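Long-range contact in oxidoreductase, NAD-binding/iron-sulfur cluster-binding protein (Nitratireductor pacificus pht-3B, PDB 6ZXU), which removes halogens reductively from organohalide substrates, using a cobalamin cofactor and two [4Fe-4S] clusters, which probably pass on the electrons: residues A[35-47]-A[108-122]. Numbering follows the deposited sequence.
Sequences DRPNHLGPLALER and ENLKASAYFLDASMV
Gly-41 CA sits over one face of the Tyr-115 ring, 3.5 Å from its centroid and 9° off the normal, a CH-pi contact, while Val-122 CG2 sits over the centre of the opposite face. Gly-41 has positive phi and brings its CA, with no side chain between, down to the ring; Arg-36, salt-bridged to Glu-46, holds the Gly-41 carbonyl O through NE (2.9 Å). In a second CH-pi contact, Glu-108 CG lies 3.6 Å from the centroid of the His-39 ring; ring and carboxylate planes, 12° apart, are stacked. His-39 chi1 of 67° sets CG between the backbone N and the carbonyl carbon, turning the ring along Glu-108.

Water supplies the polar links. Tyr-115 OH is 2.8 Å from water 1, which donates to His-39 O, and also bonds water 2, which donates to Leu-40 O and accepts from Leu-43 N. The same hydroxyl accepts from Val-122 N at 3.2 Å, tying helix 103-116 to the strand that follows it. With only an alanine here in place of Tyr-115, both waters and Val-122 N would probably lose the hydroxyl they share, and a gap is likely to open between Gly-41 and Val-122.

That strand, 121-126, is an outer member of a four-stranded antiparallel sheet; Ser-120 and Met-121 form a classic beta bulge against Ala-147, and a Schellman motif with Asp-118 as C-prime ends the helix. Loop 35-47 lies along the last turns of helix 103-116, His-39 beside Glu-108 and Ala-112, and brings Leu-43 and Leu-45 onto the start of strand 121-126, away from the cofactors.

Apolar contacts finish the interface: Leu-45 CD1 reaches Met-121 CG at 3.6 Å, and Leu-43 CD1 meets Met-121 CE at 4.0 Å.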
loop_
_atom_site.group_PDB
_atom_site.type_symbol
_atom_site.label_atom_id
_atom_site.label_comp_id
_atom_site.label_asym_id
_atom_site.label_seq_id
_atom_site.Cartn_x
_atom_site.Cartn_y
_atom_site.Cartn_z
ATOM N N ASP A 35 5.661 18.276 -12.383
ATOM C CA ASP A 35 7.048 18.549 -12.860
ATOM C C ASP A 35 8.121 18.451 -11.823
ATOM O O ASP A 35 9.224 18.876 -12.031
ATOM C CB ASP A 35 7.083 19.897 -13.511
ATOM C CG ASP A 35 6.214 19.913 -14.771
ATOM O OD1 ASP A 35 6.319 18.965 -15.577
ATOM O OD2 ASP A 35 5.389 20.846 -14.935
ATOM N N ARG A 36 7.770 17.856 -10.682
ATOM C CA ARG A 36 8.679 17.730 -9.576
ATOM C C ARG A 36 9.172 16.284 -9.505
ATOM O O ARG A 36 8.390 15.365 -9.281
ATOM C CB ARG A 36 7.993 18.128 -8.308
ATOM C CG ARG A 36 8.837 17.983 -7.066
ATOM C CD ARG A 36 8.115 18.575 -5.895
ATOM N NE ARG A 36 8.875 18.574 -4.645
ATOM C CZ ARG A 36 9.696 19.535 -4.302
ATOM N NH1 ARG A 36 9.850 20.559 -5.088
ATOM N NH2 ARG A 36 10.245 19.547 -3.123
ATOM N N PRO A 37 10.493 16.061 -9.653
ATOM C CA PRO A 37 11.018 14.704 -9.505
ATOM C C PRO A 37 10.868 14.148 -8.123
ATOM O O PRO A 37 10.913 14.879 -7.140
ATOM C CB PRO A 37 12.479 14.833 -9.920
ATOM C CG PRO A 37 12.808 16.244 -9.897
ATOM C CD PRO A 37 11.539 17.042 -10.002
ATOM N N ASN A 38 10.698 12.829 -8.037
ATOM C CA ASN A 38 10.392 12.197 -6.768
ATOM C C ASN A 38 11.456 12.342 -5.715
ATOM O O ASN A 38 11.161 12.291 -4.537
ATOM C CB ASN A 38 10.095 10.735 -6.957
ATOM C CG ASN A 38 8.791 10.488 -7.628
ATOM O OD1 ASN A 38 8.645 10.696 -8.836
ATOM N ND2 ASN A 38 7.886 9.891 -6.903
ATOM N N HIS A 39 12.713 12.498 -6.116
ATOM C CA HIS A 39 13.786 12.603 -5.106
ATOM C C HIS A 39 13.723 13.855 -4.279
ATOM O O HIS A 39 14.352 13.913 -3.207
ATOM C CB HIS A 39 15.147 12.456 -5.715
ATOM C CG HIS A 39 15.530 13.560 -6.616
ATOM N ND1 HIS A 39 15.301 13.529 -7.968
ATOM C CD2 HIS A 39 16.180 14.715 -6.368
ATOM C CE1 HIS A 39 15.737 14.650 -8.516
ATOM N NE2 HIS A 39 16.295 15.372 -7.561
ATOM N N LEU A 40 12.935 14.838 -4.715
ATOM C CA LEU A 40 12.739 16.027 -3.945
ATOM C C LEU A 40 11.795 15.867 -2.786
ATOM O O LEU A 40 11.788 16.673 -1.875
ATOM C CB LEU A 40 12.253 17.182 -4.892
ATOM C CG LEU A 40 13.245 17.590 -5.985
ATOM C CD1 LEU A 40 12.777 18.766 -6.799
ATOM C CD2 LEU A 40 14.616 17.940 -5.419
ATOM N N GLY A 41 10.962 14.831 -2.841
ATOM C CA GLY A 41 9.970 14.563 -1.824
ATOM C C GLY A 41 8.785 15.558 -1.812
ATOM O O GLY A 41 8.696 16.495 -2.646
ATOM N N PRO A 42 7.926 15.426 -0.789
ATOM C CA PRO A 42 6.734 16.281 -0.687
ATOM C C PRO A 42 6.934 17.598 0.030
ATOM O O PRO A 42 6.043 18.426 -0.040
ATOM C CB PRO A 42 5.783 15.384 0.065
ATOM C CG PRO A 42 6.646 14.598 0.989
ATOM C CD PRO A 42 7.924 14.352 0.229
ATOM N N LEU A 43 8.087 17.851 0.649
ATOM C CA LEU A 43 8.382 19.062 1.327
ATOM C C LEU A 43 9.388 19.900 0.515
ATOM O O LEU A 43 10.226 19.361 -0.222
ATOM C CB LEU A 43 8.954 18.762 2.756
ATOM C CG LEU A 43 8.026 17.977 3.674
ATOM C CD1 LEU A 43 8.824 17.546 4.888
ATOM C CD2 LEU A 43 6.821 18.833 4.123
ATOM N N ALA A 44 9.315 21.207 0.704
ATOM C CA ALA A 44 10.170 22.166 -0.055
ATOM C C ALA A 44 11.545 22.321 0.637
ATOM O O ALA A 44 11.984 23.431 0.940
ATOM C CB ALA A 44 9.486 23.540 -0.211
ATOM N N LEU A 45 12.250 21.209 0.775
ATOM C CA LEU A 45 13.552 21.176 1.425
ATOM C C LEU A 45 14.604 21.996 0.644
ATOM O O LEU A 45 15.502 22.581 1.215
ATOM C CB LEU A 45 14.034 19.745 1.597
ATOM C CG LEU A 45 13.122 18.793 2.392
ATOM C CD1 LEU A 45 13.752 17.408 2.530
ATOM C CD2 LEU A 45 12.737 19.373 3.706
ATOM N N GLU A 46 14.472 22.044 -0.646
ATOM C CA GLU A 46 15.375 22.795 -1.466
ATOM C C GLU A 46 15.257 24.300 -1.307
ATOM O O GLU A 46 16.048 25.044 -1.890
ATOM C CB GLU A 46 15.224 22.377 -2.951
ATOM C CG GLU A 46 13.992 22.963 -3.676
ATOM C CD GLU A 46 12.630 22.217 -3.420
ATOM O OE1 GLU A 46 12.570 21.253 -2.593
ATOM O OE2 GLU A 46 11.616 22.645 -4.028
ATOM N N ARG A 47 14.292 24.801 -0.552
ATOM C CA ARG A 47 14.166 26.233 -0.304
ATOM C C ARG A 47 14.627 26.617 1.083
ATOM O O ARG A 47 14.426 27.757 1.493
ATOM C CB ARG A 47 12.685 26.647 -0.529
ATOM C CG ARG A 47 12.293 26.551 -1.983
ATOM C CD ARG A 47 10.900 27.120 -2.175
ATOM N NE ARG A 47 10.499 27.095 -3.581
ATOM C CZ ARG A 47 10.564 28.136 -4.403
ATOM N NH1 ARG A 47 11.042 29.299 -3.998
ATOM N NH2 ARG A 47 10.153 28.005 -5.667
ATOM N N GLU A 108 19.767 10.468 -6.173
ATOM C CA GLU A 108 18.348 10.703 -6.542
ATOM C C GLU A 108 17.524 9.440 -6.362
ATOM O O GLU A 108 16.497 9.452 -5.695
ATOM C CB GLU A 108 18.236 11.197 -7.985
ATOM C CG GLU A 108 18.862 12.611 -8.113
ATOM C CD GLU A 108 19.139 13.045 -9.542
ATOM O OE1 GLU A 108 18.835 12.262 -10.511
ATOM O OE2 GLU A 108 19.642 14.198 -9.680
ATOM N N ASN A 109 17.992 8.353 -6.929
ATOM C CA ASN A 109 17.279 7.063 -6.870
ATOM C C ASN A 109 17.043 6.568 -5.483
ATOM O O ASN A 109 15.986 6.088 -5.161
ATOM C CB ASN A 109 17.985 6.041 -7.713
ATOM C CG ASN A 109 17.468 4.640 -7.475
ATOM O OD1 ASN A 109 18.022 3.917 -6.658
ATOM N ND2 ASN A 109 16.430 4.256 -8.232
ATOM N N LEU A 110 18.036 6.690 -4.635
ATOM C CA LEU A 110 17.909 6.165 -3.312
ATOM C C LEU A 110 17.032 7.072 -2.435
ATOM O O LEU A 110 16.304 6.608 -1.568
ATOM C CB LEU A 110 19.281 5.994 -2.725
ATOM C CG LEU A 110 19.493 5.092 -1.567
ATOM C CD1 LEU A 110 18.985 3.692 -1.836
ATOM C CD2 LEU A 110 20.997 5.087 -1.183
ATOM N N LYS A 111 17.124 8.388 -2.642
ATOM C CA LYS A 111 16.197 9.316 -1.979
ATOM C C LYS A 111 14.755 9.117 -2.413
ATOM O O LYS A 111 13.887 9.080 -1.610
ATOM C CB LYS A 111 16.580 10.763 -2.281
ATOM C CG LYS A 111 17.789 11.253 -1.538
ATOM C CD LYS A 111 18.071 12.696 -2.032
ATOM C CE LYS A 111 18.602 13.502 -0.901
ATOM N NZ LYS A 111 18.927 14.845 -1.480
ATOM N N ALA A 112 14.543 8.900 -3.700
ATOM C CA ALA A 112 13.219 8.593 -4.226
ATOM C C ALA A 112 12.688 7.262 -3.679
ATOM O O ALA A 112 11.481 7.128 -3.409
ATOM C CB ALA A 112 13.250 8.552 -5.746
ATOM N N SER A 113 13.573 6.343 -3.402
ATOM C CA SER A 113 13.211 5.063 -2.797
ATOM C C SER A 113 12.726 5.266 -1.408
ATOM O O SER A 113 11.761 4.606 -1.013
ATOM C CB SER A 113 14.385 4.059 -2.814
ATOM O OG SER A 113 14.842 3.767 -4.115
ATOM N N ALA A 114 13.405 6.102 -0.614
ATOM C CA ALA A 114 12.998 6.342 0.731
ATOM C C ALA A 114 11.638 7.037 0.833
ATOM O O ALA A 114 10.818 6.694 1.672
ATOM C CB ALA A 114 14.063 7.107 1.455
ATOM N N TYR A 115 11.389 8.009 -0.040
ATOM C CA TYR A 115 10.143 8.723 -0.076
ATOM C C TYR A 115 9.019 7.765 -0.526
ATOM O O TYR A 115 7.924 7.840 0.002
ATOM C CB TYR A 115 10.222 9.954 -1.036
ATOM C CG TYR A 115 10.984 11.118 -0.433
ATOM C CD1 TYR A 115 10.603 11.638 0.788
ATOM C CD2 TYR A 115 12.076 11.665 -1.045
ATOM C CE1 TYR A 115 11.249 12.699 1.362
ATOM C CE2 TYR A 115 12.743 12.717 -0.464
ATOM C CZ TYR A 115 12.339 13.243 0.712
ATOM O OH TYR A 115 12.933 14.313 1.276
ATOM N N PHE A 116 9.301 6.879 -1.475
ATOM C CA PHE A 116 8.386 5.816 -1.899
ATOM C C PHE A 116 7.911 4.973 -0.694
ATOM O O PHE A 116 6.719 4.621 -0.581
ATOM C CB PHE A 116 9.031 4.986 -2.969
ATOM C CG PHE A 116 8.265 3.744 -3.359
ATOM C CD1 PHE A 116 7.066 3.857 -4.107
ATOM C CD2 PHE A 116 8.726 2.500 -3.068
ATOM C CE1 PHE A 116 6.385 2.752 -4.517
ATOM C CE2 PHE A 116 8.007 1.345 -3.446
ATOM C CZ PHE A 116 6.848 1.495 -4.180
ATOM N N LEU A 117 8.801 4.750 0.257
ATOM C CA LEU A 117 8.502 3.976 1.473
ATOM C C LEU A 117 7.962 4.835 2.572
ATOM O O LEU A 117 7.846 4.400 3.696
ATOM C CB LEU A 117 9.737 3.219 1.937
ATOM C CG LEU A 117 10.329 2.237 0.976
ATOM C CD1 LEU A 117 11.611 1.662 1.528
ATOM C CD2 LEU A 117 9.396 1.085 0.672
ATOM N N ASP A 118 7.624 6.074 2.263
ATOM C CA ASP A 118 7.023 7.001 3.193
ATOM C C ASP A 118 7.991 7.532 4.306
ATOM O O ASP A 118 7.562 7.879 5.388
ATOM C CB ASP A 118 5.717 6.448 3.762
ATOM C CG ASP A 118 4.762 6.048 2.674
ATOM O OD1 ASP A 118 4.323 6.969 1.918
ATOM O OD2 ASP A 118 4.513 4.814 2.509
ATOM N N ALA A 119 9.280 7.708 3.982
ATOM C CA ALA A 119 10.096 8.620 4.753
ATOM C C ALA A 119 9.504 10.014 4.638
ATOM O O ALA A 119 8.968 10.381 3.626
ATOM C CB ALA A 119 11.552 8.638 4.236
ATOM N N SER A 120 9.620 10.793 5.697
ATOM C CA SER A 120 9.161 12.180 5.723
ATOM C C SER A 120 10.171 13.144 5.109
ATOM O O SER A 120 9.798 14.128 4.468
ATOM C CB SER A 120 8.823 12.633 7.194
ATOM O OG SER A 120 7.765 11.824 7.763
ATOM N N MET A 121 11.445 12.856 5.310
ATOM C CA MET A 121 12.543 13.782 4.919
ATOM C C MET A 121 13.784 12.923 4.801
ATOM O O MET A 121 13.961 12.019 5.609
ATOM C CB MET A 121 12.697 14.819 6.016
ATOM C CG MET A 121 13.775 15.869 5.807
ATOM S SD MET A 121 13.793 17.140 7.112
ATOM C CE MET A 121 12.052 17.411 7.230
ATOM N N VAL A 122 14.525 13.120 3.747
ATOM C CA VAL A 122 15.704 12.304 3.446
ATOM C C VAL A 122 16.914 13.220 3.103
ATOM O O VAL A 122 16.744 14.233 2.474
ATOM C CB VAL A 122 15.466 11.364 2.211
ATOM C CG1 VAL A 122 16.625 10.421 2.028
ATOM C CG2 VAL A 122 14.145 10.581 2.338
HETATM O O HOH W 1 14.798 15.201 -0.596
HETATM O O HOH W 2 10.768 16.362 1.073
#